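Local coordinates for Alpha/beta hydrolase (Pseudomonas aeruginosa PAO1, PDB 4R1D), which probably acts as a calcium-binding lipase effector (Tle4) of the H2 type VI secretion system, held in complex with its inhibitor Tli4, at residues E70-P75 against W92-R97; S287-H292 against D497-T502; G307-E312 against D461-T466; E426-Y431 against G512-F517. One frame throughout, in Å; residues are numbered along the deposited sequence.

Contact 1 of 4, residues E70-P75 against W92-R97; sequences EVWRPP and WTWAWR
Glu70, on the edge strand 70-72, reaches helix 84-95 at Trp92 and Thr93. Its CB packs 4.1 Å from Thr93 CG2 and lies near the indole nitrogen of Trp92. From CG the chain bends (chi2 79°), which swings OE1 to the edge of the Trp92 indole, 3.4 Å from NE1. The bond is long and counts as weak, and the carboxylate plane is turned 59° from the ring. OE2 forms a salt bridge with Arg177 of the partner chain. The carbonyl O of Glu70 is approached at 3.3 Å by Arg97 NH2, another weak bond, while Arg97 NH1 pairs with Glu179 of the partner chain. Thr93 points its side chain at the strand, its methyl CG2 3.9 Å from Arg73 CB. Its OG1, also bonded to Gly89 O, receives a bond at 2.8 Å from a water that in turn accepts from Arg73 N at 2.9 Å. Trp72 and Trp94 form an offset edge-to-face pair, Trp72 giving the edge, the centroids 5.8 Å apart and the planes at 89°. A classic beta bulge sets Val71 and Trp72 opposite Leu62 of the next strand. With only weak direct bonds across the contact, the interface relies on apolar contact and the bridging water. The stronger charge pairs of Glu70 and Arg97 go to the partner chain, so these residues also help form the binding surface.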
loop_
_atom_site.group_PDB
_atom_site.type_symbol
_atom_site.label_atom_id
_atom_site.label_comp_id
_atom_site.label_asym_id
_atom_site.label_seq_id
_atom_site.Cartn_x
_atom_site.Cartn_y
_atom_site.Cartn_z
ATOM N N GLU A 70 10.356 4.031 7.894
ATOM C CA GLU A 70 8.914 4.147 7.651
ATOM C C GLU A 70 8.632 4.828 6.309
ATOM O O GLU A 70 9.150 5.910 6.049
ATOM C CB GLU A 70 8.260 4.956 8.775
ATOM C CG GLU A 70 8.334 4.331 10.164
ATOM C CD GLU A 70 9.681 4.524 10.854
ATOM O OE1 GLU A 70 10.543 5.239 10.304
ATOM O OE2 GLU A 70 9.869 3.961 11.959
ATOM N N VAL A 71 7.811 4.206 5.462
ATOM C CA VAL A 71 7.436 4.808 4.185
ATOM C C VAL A 71 5.929 5.023 4.061
ATOM O O VAL A 71 5.471 5.654 3.115
ATOM C CB VAL A 71 7.904 3.951 2.986
ATOM C CG1 VAL A 71 9.436 3.884 2.940
ATOM C CG2 VAL A 71 7.314 2.567 3.080
ATOM N N TRP A 72 5.154 4.481 4.995
ATOM C CA TRP A 72 3.692 4.643 4.942
ATOM C C TRP A 72 3.120 4.521 6.344
ATOM O O TRP A 72 3.259 3.480 6.974
ATOM C CB TRP A 72 3.030 3.589 4.056
ATOM C CG TRP A 72 1.579 3.900 3.822
ATOM C CD1 TRP A 72 0.488 3.246 4.335
ATOM C CD2 TRP A 72 1.067 4.980 3.034
ATOM N NE1 TRP A 72 -0.680 3.858 3.898
ATOM C CE2 TRP A 72 -0.343 4.925 3.101
ATOM C CE3 TRP A 72 1.668 5.988 2.276
ATOM C CZ2 TRP A 72 -1.156 5.835 2.426
ATOM C CZ3 TRP A 72 0.857 6.889 1.601
ATOM C CH2 TRP A 72 -0.533 6.811 1.681
ATOM N N ARG A 73 2.511 5.600 6.821
ATOM C CA ARG A 73 1.894 5.624 8.137
ATOM C C ARG A 73 0.776 6.663 8.173
ATOM O O ARG A 73 0.946 7.795 8.651
ATOM C CB ARG A 73 2.924 5.855 9.232
ATOM C CG ARG A 73 2.492 5.249 10.559
ATOM C CD ARG A 73 3.590 5.333 11.595
ATOM N NE ARG A 73 4.530 4.215 11.559
ATOM C CZ ARG A 73 5.318 3.922 12.587
ATOM N NH1 ARG A 73 5.229 4.656 13.687
ATOM N NH2 ARG A 73 6.164 2.902 12.534
ATOM N N PRO A 74 -0.380 6.258 7.647
ATOM C CA PRO A 74 -1.606 7.037 7.466
ATOM C C PRO A 74 -2.182 7.480 8.802
ATOM O O PRO A 74 -1.934 6.838 9.820
ATOM C CB PRO A 74 -2.543 6.041 6.785
ATOM C CG PRO A 74 -2.035 4.688 7.213
ATOM C CD PRO A 74 -0.542 4.859 7.225
ATOM N N PRO A 75 -2.947 8.577 8.806
ATOM C CA PRO A 75 -3.352 9.384 7.646
ATOM C C PRO A 75 -2.256 10.337 7.200
ATOM O O PRO A 75 -1.454 10.785 8.024
ATOM C CB PRO A 75 -4.521 10.201 8.199
ATOM C CG PRO A 75 -4.155 10.404 9.630
ATOM C CD PRO A 75 -3.514 9.104 10.060
ATOM N N TRP A 92 6.881 12.939 7.787
ATOM C CA TRP A 92 8.019 12.040 7.633
ATOM C C TRP A 92 7.826 10.984 6.551
ATOM O O TRP A 92 8.770 10.622 5.849
ATOM C CB TRP A 92 8.276 11.333 8.954
ATOM C CG TRP A 92 9.354 10.302 8.915
ATOM C CD1 TRP A 92 9.197 8.961 9.075
ATOM C CD2 TRP A 92 10.759 10.522 8.720
ATOM N NE1 TRP A 92 10.414 8.327 9.000
ATOM C CE2 TRP A 92 11.389 9.261 8.779
ATOM C CE3 TRP A 92 11.543 11.658 8.496
ATOM C CZ2 TRP A 92 12.767 9.101 8.631
ATOM C CZ3 TRP A 92 12.913 11.499 8.343
ATOM C CH2 TRP A 92 13.511 10.230 8.414
ATOM N N THR A 93 6.608 10.455 6.446
ATOM C CA THR A 93 6.362 9.389 5.484
ATOM C C THR A 93 5.991 9.913 4.100
ATOM O O THR A 93 6.170 9.210 3.108
ATOM C CB THR A 93 5.234 8.439 5.943
ATOM O OG1 THR A 93 4.035 9.191 6.161
ATOM C CG2 THR A 93 5.641 7.709 7.214
ATOM N N TRP A 94 5.481 11.134 4.017
ATOM C CA TRP A 94 4.859 11.554 2.765
ATOM C C TRP A 94 5.203 12.968 2.294
ATOM O O TRP A 94 5.718 13.160 1.187
ATOM C CB TRP A 94 3.336 11.378 2.882
ATOM C CG TRP A 94 2.585 11.683 1.636
ATOM C CD1 TRP A 94 1.826 12.782 1.390
ATOM C CD2 TRP A 94 2.505 10.865 0.457
ATOM N NE1 TRP A 94 1.283 12.715 0.127
ATOM C CE2 TRP A 94 1.670 11.541 -0.460
ATOM C CE3 TRP A 94 3.040 9.628 0.097
ATOM C CZ2 TRP A 94 1.374 11.026 -1.718
ATOM C CZ3 TRP A 94 2.740 9.116 -1.158
ATOM C CH2 TRP A 94 1.916 9.821 -2.047
ATOM N N ALA A 95 4.902 13.951 3.129
ATOM C CA ALA A 95 5.026 15.345 2.742
ATOM C C ALA A 95 6.423 15.720 2.249
ATOM O O ALA A 95 6.545 16.481 1.289
ATOM C CB ALA A 95 4.590 16.258 3.884
ATOM N N TRP A 96 7.472 15.196 2.884
ATOM C CA TRP A 96 8.835 15.580 2.485
ATOM C C TRP A 96 9.419 14.711 1.381
ATOM O O TRP A 96 10.529 14.976 0.903
ATOM C CB TRP A 96 9.798 15.611 3.689
ATOM C CG TRP A 96 10.494 14.307 4.035
ATOM C CD1 TRP A 96 9.922 13.185 4.567
ATOM C CD2 TRP A 96 11.905 14.023 3.939
ATOM N NE1 TRP A 96 10.878 12.219 4.781
ATOM C CE2 TRP A 96 12.102 12.712 4.413
ATOM C CE3 TRP A 96 13.015 14.753 3.498
ATOM C CZ2 TRP A 96 13.366 12.106 4.451
ATOM C CZ3 TRP A 96 14.277 14.148 3.538
ATOM C CH2 TRP A 96 14.436 12.838 4.006
ATOM N N ARG A 97 8.672 13.681 0.985
ATOM C CA ARG A 97 9.104 12.789 -0.091
ATOM C C ARG A 97 8.747 13.388 -1.442
ATOM O O ARG A 97 7.564 13.603 -1.722
ATOM C CB ARG A 97 8.395 11.438 0.025
ATOM C CG ARG A 97 8.497 10.771 1.399
ATOM C CD ARG A 97 9.876 10.202 1.628
ATOM N NE ARG A 97 9.925 9.345 2.814
ATOM C CZ ARG A 97 11.057 8.912 3.366
ATOM N NH1 ARG A 97 12.228 9.250 2.828
ATOM N NH2 ARG A 97 11.019 8.122 4.438
HETATM O O HOH W 1 1.786 7.853 5.176
#

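Contact 2 of 4, residues S287-H292 against D497-T502; sequences SSTIYH and DETVPT
Ser287 and Val500 are the nearest backbone pair, with CA atoms 5.5 Å apart where the turn entering helix 289-296 meets the irregular segment 497-502. Ser287 OG lies anti to its own N (chi1 177°), which points it at Thr499 O. The modelled separation of OG and Thr499 O, 2.4 Å, is too short to be taken literally, though the direction agrees with donation by the serine. The same OG accepts from Thr289 N at 3.2 Å, a capping bond. Thr289 adds a methyl: its CG2 lies 3.3 Å from Thr499 O and also near the carbonyl of Glu498. Pro501 fills the other part of the contact, its CD 3.4 Å from Ser287 OG and its CG 3.7 Å from Ser288 OG, whose polar partner is Trp440 O. Within the second segment, Asp497 OD1 accepts from Thr499 N and, more straight, from Val500 N at 2.7 Å (N-H...O 173°). These two bonds make an Asx turn and an Asx motif that probably help to hold the Thr499 carbonyl in place beside Ser287. Pro501 then takes the N-cap position of helix 502-505. Asp497 OD2 also bonds His535 ND1, a pairing consistent with the acid-histidine part of an alpha/beta-hydrolase catalytic triad.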
loop_
_atom_site.group_PDB
_atom_site.type_symbol
_atom_site.label_atom_id
_atom_site.label_comp_id
_atom_site.label_asym_id
_atom_site.label_seq_id
_atom_site.Cartn_x
_atom_site.Cartn_y
_atom_site.Cartn_z
ATOM N N SER A 287 -14.183 0.091 -8.006
ATOM C CA SER A 287 -14.663 1.449 -7.739
ATOM C C SER A 287 -14.212 2.433 -8.809
ATOM O O SER A 287 -13.016 2.589 -9.055
ATOM C CB SER A 287 -14.143 1.946 -6.388
ATOM O OG SER A 287 -14.543 3.286 -6.170
ATOM N N SER A 288 -15.169 3.126 -9.418
ATOM C CA SER A 288 -14.858 4.170 -10.389
ATOM C C SER A 288 -14.013 5.315 -9.797
ATOM O O SER A 288 -13.443 6.125 -10.529
ATOM C CB SER A 288 -16.157 4.720 -11.006
ATOM O OG SER A 288 -17.053 5.116 -9.985
ATOM N N THR A 289 -13.936 5.410 -8.470
ATOM C CA THR A 289 -13.116 6.475 -7.900
ATOM C C THR A 289 -11.663 6.397 -8.359
ATOM O O THR A 289 -10.998 7.419 -8.438
ATOM C CB THR A 289 -13.158 6.534 -6.347
ATOM O OG1 THR A 289 -12.552 5.349 -5.796
ATOM C CG2 THR A 289 -14.590 6.699 -5.843
ATOM N N ILE A 290 -11.167 5.202 -8.674
ATOM C CA ILE A 290 -9.761 5.078 -9.083
ATOM C C ILE A 290 -9.492 5.894 -10.340
ATOM O O ILE A 290 -8.406 6.449 -10.516
ATOM C CB ILE A 290 -9.310 3.598 -9.286
ATOM C CG1 ILE A 290 -7.786 3.523 -9.444
ATOM C CG2 ILE A 290 -9.986 2.978 -10.498
ATOM C CD1 ILE A 290 -7.281 2.118 -9.741
ATOM N N TYR A 291 -10.495 5.990 -11.210
ATOM C CA TYR A 291 -10.343 6.817 -12.401
ATOM C C TYR A 291 -10.247 8.293 -12.019
ATOM O O TYR A 291 -9.392 9.007 -12.508
ATOM C CB TYR A 291 -11.507 6.574 -13.362
ATOM C CG TYR A 291 -11.375 7.283 -14.685
ATOM C CD1 TYR A 291 -11.683 8.634 -14.796
ATOM C CD2 TYR A 291 -10.982 6.599 -15.828
ATOM C CE1 TYR A 291 -11.580 9.288 -15.992
ATOM C CE2 TYR A 291 -10.876 7.255 -17.050
ATOM C CZ TYR A 291 -11.191 8.598 -17.119
ATOM O OH TYR A 291 -11.086 9.283 -18.310
ATOM N N HIS A 292 -11.126 8.755 -11.137
ATOM C CA HIS A 292 -11.049 10.143 -10.698
ATOM C C HIS A 292 -9.662 10.447 -10.155
ATOM O O HIS A 292 -9.024 11.422 -10.552
ATOM C CB HIS A 292 -12.072 10.448 -9.599
ATOM C CG HIS A 292 -11.847 11.777 -8.947
ATOM N ND1 HIS A 292 -10.943 11.955 -7.921
ATOM C CD2 HIS A 292 -12.360 13.001 -9.213
ATOM C CE1 HIS A 292 -10.927 13.228 -7.565
ATOM N NE2 HIS A 292 -11.778 13.886 -8.334
ATOM N N ASP A 497 -20.412 5.238 -0.419
ATOM C CA ASP A 497 -19.866 5.643 0.871
ATOM C C ASP A 497 -18.690 6.605 0.705
ATOM O O ASP A 497 -17.894 6.764 1.620
ATOM C CB ASP A 497 -19.457 4.411 1.694
ATOM C CG ASP A 497 -18.252 3.687 1.107
ATOM O OD1 ASP A 497 -17.656 4.222 0.157
ATOM O OD2 ASP A 497 -17.889 2.596 1.605
ATOM N N GLU A 498 -18.612 7.241 -0.470
ATOM C CA GLU A 498 -17.561 8.193 -0.848
ATOM C C GLU A 498 -16.478 7.516 -1.674
ATOM O O GLU A 498 -15.940 8.106 -2.608
ATOM C CB GLU A 498 -16.927 8.911 0.352
ATOM C CG GLU A 498 -17.923 9.598 1.263
ATOM C CD GLU A 498 -17.782 11.097 1.276
ATOM O OE1 GLU A 498 -16.628 11.592 1.259
ATOM O OE2 GLU A 498 -18.834 11.771 1.315
ATOM N N THR A 499 -16.170 6.270 -1.332
ATOM C CA THR A 499 -15.121 5.536 -2.037
ATOM C C THR A 499 -15.648 4.362 -2.853
ATOM O O THR A 499 -15.142 4.094 -3.940
ATOM C CB THR A 499 -14.040 5.037 -1.067
ATOM O OG1 THR A 499 -13.238 6.145 -0.663
ATOM C CG2 THR A 499 -13.148 3.996 -1.750
ATOM N N VAL A 500 -16.659 3.672 -2.326
ATOM C CA VAL A 500 -17.266 2.530 -3.009
ATOM C C VAL A 500 -18.693 2.883 -3.456
ATOM O O VAL A 500 -19.572 3.062 -2.627
ATOM C CB VAL A 500 -17.306 1.301 -2.071
ATOM C CG1 VAL A 500 -18.017 0.098 -2.726
ATOM C CG2 VAL A 500 -15.873 0.916 -1.648
ATOM N N PRO A 501 -18.915 2.993 -4.773
ATOM C CA PRO A 501 -20.287 3.256 -5.240
ATOM C C PRO A 501 -21.182 2.096 -4.853
ATOM O O PRO A 501 -20.727 0.962 -4.778
ATOM C CB PRO A 501 -20.137 3.303 -6.760
ATOM C CG PRO A 501 -18.719 3.774 -6.963
ATOM C CD PRO A 501 -17.928 3.092 -5.863
ATOM N N THR A 502 -22.455 2.373 -4.615
ATOM C CA THR A 502 -23.395 1.318 -4.296
ATOM C C THR A 502 -23.355 0.186 -5.347
ATOM O O THR A 502 -23.528 -0.984 -5.010
ATOM C CB THR A 502 -24.817 1.912 -4.134
ATOM O OG1 THR A 502 -24.763 2.996 -3.193
ATOM C CG2 THR A 502 -25.793 0.863 -3.627
#

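Contact 3 of 4, residues G307-E312 against D461-T466; sequences GRNAGE and DDENGT
The N-terminus of helix 310-317 is capped by Asn309 and met by Glu463 and Asn464 of the turn 461-466. For Asn309 a chi1 of 59° sets CG between the backbone N and the carbonyl carbon, from where OD1 can accept from Glu312 N at 3.1 Å, nearly along the C=O axis. The first-turn N-H groups of the next two residues are taken from across the contact. Ala310 N donates to Glu463 O at 2.8 Å, on a lone pair in the carbonyl plane. Gly311 N, 3.0 Å from Glu463 OE1, comes from above the carboxylate plane, 45° out of it. An extended side chain carries that carboxylate over the helix end, its CB packing 3.7 Å from Ala310 CB, and OE2 bonds Tyr386 OH. A water donates to both Asn309 OD1 and Glu463 OE1, linking groups whose planes stand 81° apart. Asn464 grips the residue before the cap: ND2 donates to Arg308 O at 2.9 Å, nearly in its own amide plane. A second water joins its OD1 to Asn309 ND2. The acceptors gathered at this helix start would probably be favoured by the helix dipole. Two Asx turns, at Asp461 and Asp462, shape the loop. It runs between helix 450-453 and strand 477-479, where Gly465 bonds Ile478, and its Asn464 and Asp461 also reach Cys296 and Arg295 at the end of helix 289-296.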
loop_
_atom_site.group_PDB
_atom_site.type_symbol
_atom_site.label_atom_id
_atom_site.label_comp_id
_atom_site.label_asym_id
_atom_site.label_seq_id
_atom_site.Cartn_x
_atom_site.Cartn_y
_atom_site.Cartn_z
ATOM N N GLY A 307 -1.603 11.312 -3.829
ATOM C CA GLY A 307 -1.198 12.459 -4.618
ATOM C C GLY A 307 -2.294 13.492 -4.783
ATOM O O GLY A 307 -3.473 13.206 -4.556
ATOM N N ARG A 308 -1.889 14.698 -5.179
ATOM C CA ARG A 308 -2.816 15.823 -5.298
ATOM C C ARG A 308 -3.103 16.194 -6.748
ATOM O O ARG A 308 -3.825 17.155 -7.015
ATOM C CB ARG A 308 -2.252 17.040 -4.581
ATOM C CG ARG A 308 -2.106 16.840 -3.099
ATOM C CD ARG A 308 -3.447 16.538 -2.470
ATOM N NE ARG A 308 -3.336 16.499 -1.021
ATOM C CZ ARG A 308 -4.321 16.150 -0.208
ATOM N NH1 ARG A 308 -5.503 15.807 -0.705
ATOM N NH2 ARG A 308 -4.117 16.145 1.102
ATOM N N ASN A 309 -2.522 15.449 -7.672
ATOM C CA ASN A 309 -2.863 15.583 -9.088
ATOM C C ASN A 309 -2.639 14.254 -9.794
ATOM O O ASN A 309 -2.181 13.263 -9.185
ATOM C CB ASN A 309 -2.097 16.739 -9.767
ATOM C CG ASN A 309 -0.587 16.576 -9.693
ATOM O OD1 ASN A 309 -0.064 15.476 -9.806
ATOM N ND2 ASN A 309 0.124 17.690 -9.513
ATOM N N ALA A 310 -2.987 14.219 -11.073
ATOM C CA ALA A 310 -2.898 13.004 -11.866
ATOM C C ALA A 310 -1.522 12.350 -11.800
ATOM O O ALA A 310 -1.412 11.147 -11.576
ATOM C CB ALA A 310 -3.250 13.312 -13.318
ATOM N N GLY A 311 -0.478 13.142 -12.028
ATOM C CA GLY A 311 0.866 12.605 -12.147
ATOM C C GLY A 311 1.323 11.952 -10.853
ATOM O O GLY A 311 2.006 10.928 -10.874
ATOM N N GLU A 312 0.969 12.556 -9.725
ATOM C CA GLU A 312 1.379 12.018 -8.427
ATOM C C GLU A 312 0.705 10.685 -8.136
ATOM O O GLU A 312 1.347 9.728 -7.721
ATOM C CB GLU A 312 1.084 13.026 -7.313
ATOM C CG GLU A 312 2.018 14.226 -7.397
ATOM C CD GLU A 312 1.814 15.246 -6.292
ATOM O OE1 GLU A 312 0.893 15.092 -5.468
ATOM O OE2 GLU A 312 2.572 16.233 -6.274
ATOM N N ASP A 461 -4.506 18.174 -20.246
ATOM C CA ASP A 461 -5.330 18.696 -19.170
ATOM C C ASP A 461 -4.438 19.312 -18.089
ATOM O O ASP A 461 -3.215 19.381 -18.255
ATOM C CB ASP A 461 -6.264 17.610 -18.623
ATOM C CG ASP A 461 -5.522 16.501 -17.893
ATOM O OD1 ASP A 461 -4.395 16.738 -17.417
ATOM O OD2 ASP A 461 -6.079 15.394 -17.777
ATOM N N ASP A 462 -5.040 19.771 -17.001
ATOM C CA ASP A 462 -4.272 20.391 -15.921
ATOM C C ASP A 462 -3.961 19.389 -14.810
ATOM O O ASP A 462 -3.563 19.772 -13.709
ATOM C CB ASP A 462 -5.023 21.592 -15.347
ATOM C CG ASP A 462 -6.244 21.188 -14.542
ATOM O OD1 ASP A 462 -6.697 20.025 -14.663
ATOM O OD2 ASP A 462 -6.760 22.043 -13.798
ATOM N N GLU A 463 -4.166 18.110 -15.114
ATOM C CA GLU A 463 -3.933 17.025 -14.159
ATOM C C GLU A 463 -4.804 17.129 -12.917
ATOM O O GLU A 463 -4.568 16.428 -11.932
ATOM C CB GLU A 463 -2.441 16.927 -13.784
ATOM C CG GLU A 463 -1.581 16.432 -14.945
ATOM C CD GLU A 463 -0.152 16.107 -14.558
ATOM O OE1 GLU A 463 0.088 15.709 -13.396
ATOM O OE2 GLU A 463 0.734 16.242 -15.426
ATOM N N ASN A 464 -5.830 17.983 -12.980
ATOM C CA ASN A 464 -6.743 18.180 -11.861
ATOM C C ASN A 464 -8.222 18.192 -12.299
ATOM O O ASN A 464 -9.102 18.529 -11.514
ATOM C CB ASN A 464 -6.402 19.470 -11.085
ATOM C CG ASN A 464 -5.183 19.315 -10.158
ATOM O OD1 ASN A 464 -4.264 20.131 -10.180
ATOM N ND2 ASN A 464 -5.191 18.276 -9.326
ATOM N N GLY A 465 -8.489 17.817 -13.546
ATOM C CA GLY A 465 -9.859 17.575 -13.959
ATOM C C GLY A 465 -10.360 18.379 -15.148
ATOM O O GLY A 465 -11.501 18.202 -15.562
ATOM N N THR A 466 -9.531 19.253 -15.707
ATOM C CA THR A 466 -10.006 20.037 -16.852
ATOM C C THR A 466 -8.989 20.254 -17.967
ATOM O O THR A 466 -7.782 20.370 -17.725
ATOM C CB THR A 466 -10.603 21.402 -16.411
ATOM O OG1 THR A 466 -11.415 21.939 -17.471
ATOM C CG2 THR A 466 -9.491 22.391 -16.044
HETATM O O HOH W 2 2.132 15.594 -11.573
HETATM O O HOH W 3 -1.808 20.151 -8.972
#

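Contact 4 of 4, residues E426-Y431 against G512-F517; sequences ETYAHY and GVKASF
Val513 follows Gly512, whose Schellman motif ends the preceding helix, and its side chain lies obliquely across that of Thr427, CG1 3.8 Å from Thr427 CG2. Lys514 comes next. With CG anti to its backbone N and a bend at chi3 (-88°), its chain runs beside Tyr428, CD lying 3.4 Å from the tyrosine OH. Beyond that, NZ reaches Glu426 OE1 at 2.7 Å, a salt bridge on the syn lone pair, and a water bridges NZ weakly to OE2. A further water is shared by Lys514 N and Thr427 N. At Ala515 the strands pair. Its N donates to Thr427 O at 3.2 Å. Its O accepts from Ala429 N at 2.8 Å, almost straight (N-H...O 177°). The CB packs 3.4 Å from Tyr428 CD2. Ser516, bridged with Ala429, faces the other way; its OG lies at the edge of the Tyr431 ring, 3.3 Å from CE1. Both the serine OG and Tyr431 OH bond Glu182 OE2, so one carboxylate spans the two strands. Phe517 N donates to Ala429 O at 2.7 Å, its O accepts from Tyr431 N, and its CB packs against His430 CB. The ladder is parallel, with axes at 12°, and joins 515-519, one of the two outermost strands within this chain of the six-stranded hydrolase sheet, to strand 427-432. Helix 542-556 packs on the face carrying Tyr428 and His430. Alternate residues of 427-431 thus supply the backbone bonds that hold the last strand in register, while the salt bridge of Glu426 and Lys514, both partly exposed, joins the segments just before the strands begin.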
loop_
_atom_site.group_PDB
_atom_site.type_symbol
_atom_site.label_atom_id
_atom_site.label_comp_id
_atom_site.label_asym_id
_atom_site.label_seq_id
_atom_site.Cartn_x
_atom_site.Cartn_y
_atom_site.Cartn_z
ATOM N N GLU A 426 -20.594 -18.632 4.318
ATOM C CA GLU A 426 -21.109 -17.977 5.517
ATOM C C GLU A 426 -20.613 -16.528 5.552
ATOM O O GLU A 426 -19.812 -16.153 6.404
ATOM C CB GLU A 426 -20.681 -18.733 6.774
ATOM C CG GLU A 426 -20.967 -20.243 6.700
ATOM C CD GLU A 426 -22.466 -20.561 6.678
ATOM O OE1 GLU A 426 -23.270 -19.710 7.100
ATOM O OE2 GLU A 426 -22.834 -21.670 6.247
ATOM N N THR A 427 -21.098 -15.730 4.608
ATOM C CA THR A 427 -20.642 -14.360 4.460
ATOM C C THR A 427 -21.712 -13.385 4.930
ATOM O O THR A 427 -22.873 -13.455 4.491
ATOM C CB THR A 427 -20.278 -14.050 2.990
ATOM O OG1 THR A 427 -19.098 -14.775 2.625
ATOM C CG2 THR A 427 -20.005 -12.570 2.824
ATOM N N TYR A 428 -21.320 -12.491 5.833
ATOM C CA TYR A 428 -22.200 -11.438 6.340
ATOM C C TYR A 428 -21.593 -10.103 5.947
ATOM O O TYR A 428 -20.548 -9.701 6.463
ATOM C CB TYR A 428 -22.328 -11.547 7.866
ATOM C CG TYR A 428 -23.025 -12.822 8.301
ATOM C CD1 TYR A 428 -22.384 -14.063 8.224
ATOM C CD2 TYR A 428 -24.335 -12.784 8.762
ATOM C CE1 TYR A 428 -23.050 -15.240 8.603
ATOM C CE2 TYR A 428 -24.992 -13.941 9.144
ATOM C CZ TYR A 428 -24.362 -15.153 9.059
ATOM O OH TYR A 428 -25.058 -16.273 9.453
ATOM N N ALA A 429 -22.226 -9.424 5.000
ATOM C CA ALA A 429 -21.643 -8.217 4.437
ATOM C C ALA A 429 -22.448 -6.981 4.840
ATOM O O ALA A 429 -23.666 -7.050 4.968
ATOM C CB ALA A 429 -21.600 -8.343 2.923
ATOM N N HIS A 430 -21.769 -5.854 5.040
ATOM C CA HIS A 430 -22.465 -4.577 5.204
ATOM C C HIS A 430 -21.760 -3.509 4.364
ATOM O O HIS A 430 -20.569 -3.611 4.078
ATOM C CB HIS A 430 -22.574 -4.160 6.686
ATOM C CG HIS A 430 -21.247 -3.905 7.337
ATOM N ND1 HIS A 430 -20.529 -4.897 7.974
ATOM C CD2 HIS A 430 -20.498 -2.780 7.421
ATOM C CE1 HIS A 430 -19.394 -4.388 8.428
ATOM N NE2 HIS A 430 -19.349 -3.109 8.102
ATOM N N TYR A 431 -22.498 -2.500 3.934
ATOM C CA TYR A 431 -21.916 -1.481 3.079
ATOM C C TYR A 431 -22.724 -0.189 3.160
ATOM O O TYR A 431 -23.868 -0.197 3.613
ATOM C CB TYR A 431 -21.828 -1.984 1.630
ATOM C CG TYR A 431 -23.168 -2.339 1.019
ATOM C CD1 TYR A 431 -23.848 -3.491 1.404
ATOM C CD2 TYR A 431 -23.756 -1.518 0.058
ATOM C CE1 TYR A 431 -25.085 -3.817 0.847
ATOM C CE2 TYR A 431 -24.977 -1.838 -0.504
ATOM C CZ TYR A 431 -25.635 -2.984 -0.111
ATOM O OH TYR A 431 -26.858 -3.300 -0.673
ATOM N N GLY A 512 -25.793 -13.353 -3.922
ATOM C CA GLY A 512 -26.500 -14.256 -3.033
ATOM C C GLY A 512 -25.822 -14.595 -1.717
ATOM O O GLY A 512 -25.988 -15.707 -1.218
ATOM N N VAL A 513 -25.069 -13.657 -1.140
ATOM C CA VAL A 513 -24.449 -13.908 0.164
ATOM C C VAL A 513 -25.521 -14.112 1.225
ATOM O O VAL A 513 -26.677 -13.691 1.056
ATOM C CB VAL A 513 -23.464 -12.792 0.603
ATOM C CG1 VAL A 513 -22.205 -12.816 -0.257
ATOM C CG2 VAL A 513 -24.130 -11.428 0.547
ATOM N N LYS A 514 -25.143 -14.771 2.311
ATOM C CA LYS A 514 -26.109 -15.158 3.337
ATOM C C LYS A 514 -26.801 -13.957 3.984
ATOM O O LYS A 514 -28.012 -13.976 4.217
ATOM C CB LYS A 514 -25.442 -16.032 4.399
ATOM C CG LYS A 514 -26.363 -16.413 5.551
ATOM C CD LYS A 514 -25.770 -17.553 6.382
ATOM C CE LYS A 514 -26.168 -18.927 5.839
ATOM N NZ LYS A 514 -25.887 -20.040 6.817
ATOM N N ALA A 515 -26.031 -12.918 4.289
ATOM C CA ALA A 515 -26.595 -11.700 4.858
ATOM C C ALA A 515 -25.924 -10.460 4.276
ATOM O O ALA A 515 -24.710 -10.442 4.058
ATOM C CB ALA A 515 -26.476 -11.707 6.388
ATOM N N SER A 516 -26.717 -9.431 4.008
ATOM C CA SER A 516 -26.207 -8.185 3.428
ATOM C C SER A 516 -26.958 -6.997 4.040
ATOM O O SER A 516 -28.194 -6.901 3.944
ATOM C CB SER A 516 -26.349 -8.200 1.898
ATOM O OG SER A 516 -25.901 -6.988 1.308
ATOM N N PHE A 517 -26.213 -6.109 4.692
ATOM C CA PHE A 517 -26.791 -4.932 5.344
ATOM C C PHE A 517 -26.520 -3.669 4.549
ATOM O O PHE A 517 -25.363 -3.240 4.390
ATOM C CB PHE A 517 -26.272 -4.797 6.777
ATOM C CG PHE A 517 -26.618 -5.970 7.647
ATOM C CD1 PHE A 517 -25.893 -7.149 7.564
ATOM C CD2 PHE A 517 -27.678 -5.899 8.538
ATOM C CE1 PHE A 517 -26.204 -8.233 8.343
ATOM C CE2 PHE A 517 -28.004 -6.979 9.323
ATOM C CZ PHE A 517 -27.262 -8.154 9.236
HETATM O O HOH W 4 -25.135 -23.150 7.325
HETATM O O HOH W 5 -22.710 -16.361 1.935
#

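Overall arrangement
Contact 1 closes first, bringing strand 70-72 back to helix 84-95 over a loop of 16 residues, before the others open. Contact 2 opens next, then contact 3, and contact 4 opens inside both loops, at strand 427-432. Contact 3 closes nested within contact 2; contact 4 closes last and so crosses both. Contacts 2 and 3 tie the starts of helices 289-296 and 310-317 to the loops flanking strand 477-479, and contact 4 adds the last strand to the parallel sheet. Contact 1 touches contact 3 through Trp94 and Gly307, and contact 2 touches contact 4 through Thr502 and Tyr431. Contacts 3 and 4, their centres about 37 Å apart, lie on opposite sides of the chain's centre.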